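Long-range contact in heat shock protein, putative (Plasmodium falciparum, PDB 1Y6Z), which probably acts as an ATP-dependent Hsp90-family chaperone for unfolded proteins, of which this chain is the middle domain: residues Q9-Y20 with D32-N40. Numbering follows the deposited sequence.
Sequences QDEKSLTENDYY and DPLAYVHFN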
# COMPACT_ATOMS: atom_id res chain seq x y z
N GLN B 9 -21.13 -14.26 9.38
CA GLN B 9 -21.55 -14.74 8.08
C GLN B 9 -20.44 -14.50 7.02
O GLN B 9 -19.63 -13.57 7.14
CB GLN B 9 -22.85 -14.02 7.67
CG GLN B 9 -23.92 -13.97 8.79
CD GLN B 9 -25.29 -13.51 8.29
OE1 GLN B 9 -25.80 -14.01 7.29
NE2 GLN B 9 -25.89 -12.55 8.99
N ASP B 10 -20.39 -15.34 6.00
CA ASP B 10 -19.39 -15.14 4.93
C ASP B 10 -19.85 -14.00 4.04
O ASP B 10 -20.99 -13.98 3.61
CB ASP B 10 -19.24 -16.40 4.10
CG ASP B 10 -20.52 -16.75 3.37
OD1 ASP B 10 -21.61 -16.42 3.92
OD2 ASP B 10 -20.43 -17.33 2.25
N GLU B 11 -18.97 -13.07 3.74
CA GLU B 11 -19.34 -11.94 2.90
C GLU B 11 -20.02 -12.34 1.58
O GLU B 11 -20.78 -11.56 1.03
CB GLU B 11 -18.14 -11.02 2.65
CG GLU B 11 -16.88 -11.74 2.12
CD GLU B 11 -16.29 -12.74 3.08
OE1 GLU B 11 -15.66 -13.73 2.59
OE2 GLU B 11 -16.44 -12.54 4.32
N LYS B 12 -19.78 -13.58 1.12
CA LYS B 12 -20.17 -14.00 -0.23
C LYS B 12 -21.66 -14.10 -0.47
O LYS B 12 -22.09 -13.95 -1.59
CB LYS B 12 -19.48 -15.30 -0.64
CG LYS B 12 -18.04 -15.09 -1.06
CD LYS B 12 -17.18 -16.30 -0.72
CE LYS B 12 -16.43 -16.12 0.60
NZ LYS B 12 -15.93 -17.45 1.09
N SER B 13 -22.43 -14.37 0.57
CA SER B 13 -23.86 -14.46 0.42
C SER B 13 -24.55 -13.09 0.61
O SER B 13 -25.63 -12.85 0.05
CB SER B 13 -24.46 -15.46 1.40
OG SER B 13 -25.72 -15.93 0.89
N LEU B 14 -23.89 -12.21 1.37
CA LEU B 14 -24.38 -10.85 1.72
C LEU B 14 -24.46 -9.86 0.56
O LEU B 14 -23.59 -9.80 -0.29
CB LEU B 14 -23.48 -10.28 2.85
CG LEU B 14 -23.30 -11.20 4.08
CD1 LEU B 14 -22.25 -10.70 5.13
CD2 LEU B 14 -24.62 -11.43 4.71
N THR B 15 -25.50 -9.01 0.53
CA THR B 15 -25.57 -7.97 -0.48
C THR B 15 -25.11 -6.64 0.13
O THR B 15 -25.05 -6.50 1.35
CB THR B 15 -27.04 -7.75 -0.96
OG1 THR B 15 -27.86 -7.37 0.16
CG2 THR B 15 -27.60 -8.97 -1.69
N GLU B 16 -24.81 -5.67 -0.72
CA GLU B 16 -24.59 -4.32 -0.24
C GLU B 16 -25.65 -3.85 0.73
O GLU B 16 -25.34 -3.25 1.75
CB GLU B 16 -24.51 -3.31 -1.38
CG GLU B 16 -23.90 -1.96 -0.95
CD GLU B 16 -23.91 -0.92 -2.04
OE1 GLU B 16 -25.00 -0.49 -2.47
OE2 GLU B 16 -22.82 -0.47 -2.44
N ASN B 17 -26.90 -4.16 0.42
CA ASN B 17 -28.02 -3.74 1.25
C ASN B 17 -27.98 -4.36 2.64
O ASN B 17 -28.39 -3.70 3.58
CB ASN B 17 -29.37 -4.03 0.61
CG ASN B 17 -30.52 -3.40 1.41
OD1 ASN B 17 -30.77 -2.20 1.30
ND2 ASN B 17 -31.20 -4.21 2.25
N ASP B 18 -27.50 -5.60 2.76
CA ASP B 18 -27.33 -6.27 4.03
C ASP B 18 -26.33 -5.47 4.92
O ASP B 18 -26.53 -5.31 6.10
CB ASP B 18 -26.79 -7.68 3.85
CG ASP B 18 -27.85 -8.65 3.30
OD1 ASP B 18 -29.05 -8.39 3.52
OD2 ASP B 18 -27.46 -9.64 2.65
N TYR B 19 -25.24 -5.01 4.31
CA TYR B 19 -24.22 -4.22 5.04
C TYR B 19 -24.74 -2.81 5.41
O TYR B 19 -24.53 -2.31 6.54
CB TYR B 19 -22.97 -4.12 4.16
CG TYR B 19 -22.13 -5.40 4.14
CD1 TYR B 19 -22.13 -6.24 3.05
CD2 TYR B 19 -21.33 -5.75 5.25
CE1 TYR B 19 -21.32 -7.40 3.02
CE2 TYR B 19 -20.51 -6.88 5.23
CZ TYR B 19 -20.53 -7.71 4.11
OH TYR B 19 -19.71 -8.85 4.10
N TYR B 20 -25.37 -2.16 4.45
CA TYR B 20 -25.97 -0.82 4.69
C TYR B 20 -27.05 -0.87 5.76
O TYR B 20 -27.09 -0.01 6.63
CB TYR B 20 -26.56 -0.28 3.41
CG TYR B 20 -25.61 0.32 2.42
CD1 TYR B 20 -24.22 0.07 2.45
CD2 TYR B 20 -26.11 1.14 1.40
CE1 TYR B 20 -23.38 0.62 1.48
CE2 TYR B 20 -25.26 1.68 0.45
CZ TYR B 20 -23.89 1.43 0.52
OH TYR B 20 -23.03 1.99 -0.41
N ASP B 32 -26.60 6.45 3.92
CA ASP B 32 -25.79 5.28 3.52
C ASP B 32 -24.29 5.56 3.72
O ASP B 32 -23.84 6.67 3.48
CB ASP B 32 -26.03 4.97 2.08
CG ASP B 32 -27.37 4.22 1.86
OD1 ASP B 32 -28.09 3.89 2.82
OD2 ASP B 32 -27.64 3.85 0.70
N PRO B 33 -23.52 4.53 4.07
CA PRO B 33 -22.09 4.79 4.11
C PRO B 33 -21.50 5.00 2.74
O PRO B 33 -22.04 4.54 1.70
CB PRO B 33 -21.49 3.53 4.80
CG PRO B 33 -22.53 2.48 4.71
CD PRO B 33 -23.88 3.15 4.45
N LEU B 34 -20.38 5.70 2.71
CA LEU B 34 -19.68 5.96 1.50
C LEU B 34 -18.94 4.70 1.02
O LEU B 34 -18.79 4.50 -0.21
CB LEU B 34 -18.70 7.10 1.71
CG LEU B 34 -19.12 8.50 1.23
CD1 LEU B 34 -20.62 8.74 1.19
CD2 LEU B 34 -18.30 9.61 1.93
N ALA B 35 -18.47 3.92 1.99
CA ALA B 35 -17.78 2.68 1.68
C ALA B 35 -17.76 1.76 2.93
O ALA B 35 -18.06 2.19 4.08
CB ALA B 35 -16.39 2.98 1.24
N TYR B 36 -17.38 0.51 2.72
CA TYR B 36 -17.18 -0.42 3.82
C TYR B 36 -16.22 -1.51 3.39
O TYR B 36 -16.06 -1.73 2.19
CB TYR B 36 -18.49 -1.09 4.27
CG TYR B 36 -19.13 -1.98 3.25
CD1 TYR B 36 -18.91 -3.37 3.24
CD2 TYR B 36 -19.99 -1.44 2.29
CE1 TYR B 36 -19.51 -4.18 2.28
CE2 TYR B 36 -20.60 -2.27 1.30
CZ TYR B 36 -20.35 -3.63 1.33
OH TYR B 36 -20.94 -4.42 0.37
N VAL B 37 -15.65 -2.20 4.38
CA VAL B 37 -14.90 -3.44 4.14
C VAL B 37 -15.17 -4.39 5.32
O VAL B 37 -15.22 -3.95 6.47
CB VAL B 37 -13.36 -3.15 3.95
CG1 VAL B 37 -12.81 -2.37 5.07
CG2 VAL B 37 -12.58 -4.46 3.71
N HIS B 38 -15.35 -5.67 4.98
CA HIS B 38 -15.60 -6.72 5.96
C HIS B 38 -14.36 -7.63 5.83
O HIS B 38 -14.09 -8.13 4.75
CB HIS B 38 -16.87 -7.44 5.57
CG HIS B 38 -17.21 -8.61 6.46
ND1 HIS B 38 -18.24 -9.48 6.16
CD2 HIS B 38 -16.70 -9.04 7.63
CE1 HIS B 38 -18.32 -10.41 7.10
NE2 HIS B 38 -17.41 -10.15 8.01
N PHE B 39 -13.61 -7.77 6.92
CA PHE B 39 -12.49 -8.69 6.90
C PHE B 39 -12.45 -9.57 8.12
O PHE B 39 -13.02 -9.27 9.17
CB PHE B 39 -11.18 -7.92 6.66
CG PHE B 39 -10.81 -6.97 7.73
CD1 PHE B 39 -9.78 -7.28 8.63
CD2 PHE B 39 -11.45 -5.72 7.85
CE1 PHE B 39 -9.39 -6.40 9.61
CE2 PHE B 39 -11.06 -4.82 8.86
CZ PHE B 39 -10.01 -5.15 9.73
N ASN B 40 -11.74 -10.67 7.97
CA ASN B 40 -11.62 -11.66 9.04
C ASN B 40 -10.17 -12.03 9.11
O ASN B 40 -9.53 -12.20 8.05
CB ASN B 40 -12.46 -12.88 8.70
CG ASN B 40 -13.95 -12.56 8.57
OD1 ASN B 40 -14.58 -12.01 9.49
ND2 ASN B 40 -14.52 -12.90 7.41
O HOH W 1 -20.93 -2.66 -2.11
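Helix 16-20 crosses strand 35-40 nearly at right angles, Tyr19 facing Tyr36: the axes cross at 97° and approach to 10.2 Å, a separation bridged by side chains. Before the helix, the loop passes alongside the strand, its CA atoms closest where Glu11 faces His38, 7.1 Å apart. The Tyr19 and Tyr36 rings form an offset stack, centroids 4.5 Å apart and planes inclined by 26°; Tyr36 CE1 lies over one Tyr19 face, while Tyr19 CB sits above the Tyr36 ring in a CH-pi contact. With CG anti to its carbonyl carbon (chi1 -77°), Tyr19 directs its hydroxyl along the strand to His38, whose ND1 meets Tyr19 OH in plane at 2.6 Å, a short hydrogen bond with undecided donor. His38 NE2 is hydrogen-bonded to Trp7 O, so both ring nitrogens are engaged and the imidazole's rotation is fixed. Glu11 OE2 lies over one imidazole face, offset toward its rim. At the other end, Tyr20 is clasped between Pro33 CD, 3.9 Å from its ring centroid, and Glu16 CG over the opposite face. Asp32 OD2 approaches Tyr20 CD2 obliquely at 3.2 Å, while Asp32 OD1 forms a salt bridge to Lys24. One water links Glu16 OE2 to Tyr36 OH. Thr15 N bonds to Asp18 OD2 and Asp18 N to Thr15 OG1, a capping box with Thr15 as N-cap. Strand 35-41 is outermost, within this chain, in a mixed sheet flanked by helices 16-27 and 121-141, consistent with the larger, N-terminal alpha-beta-alpha part of the Hsp90 middle domain.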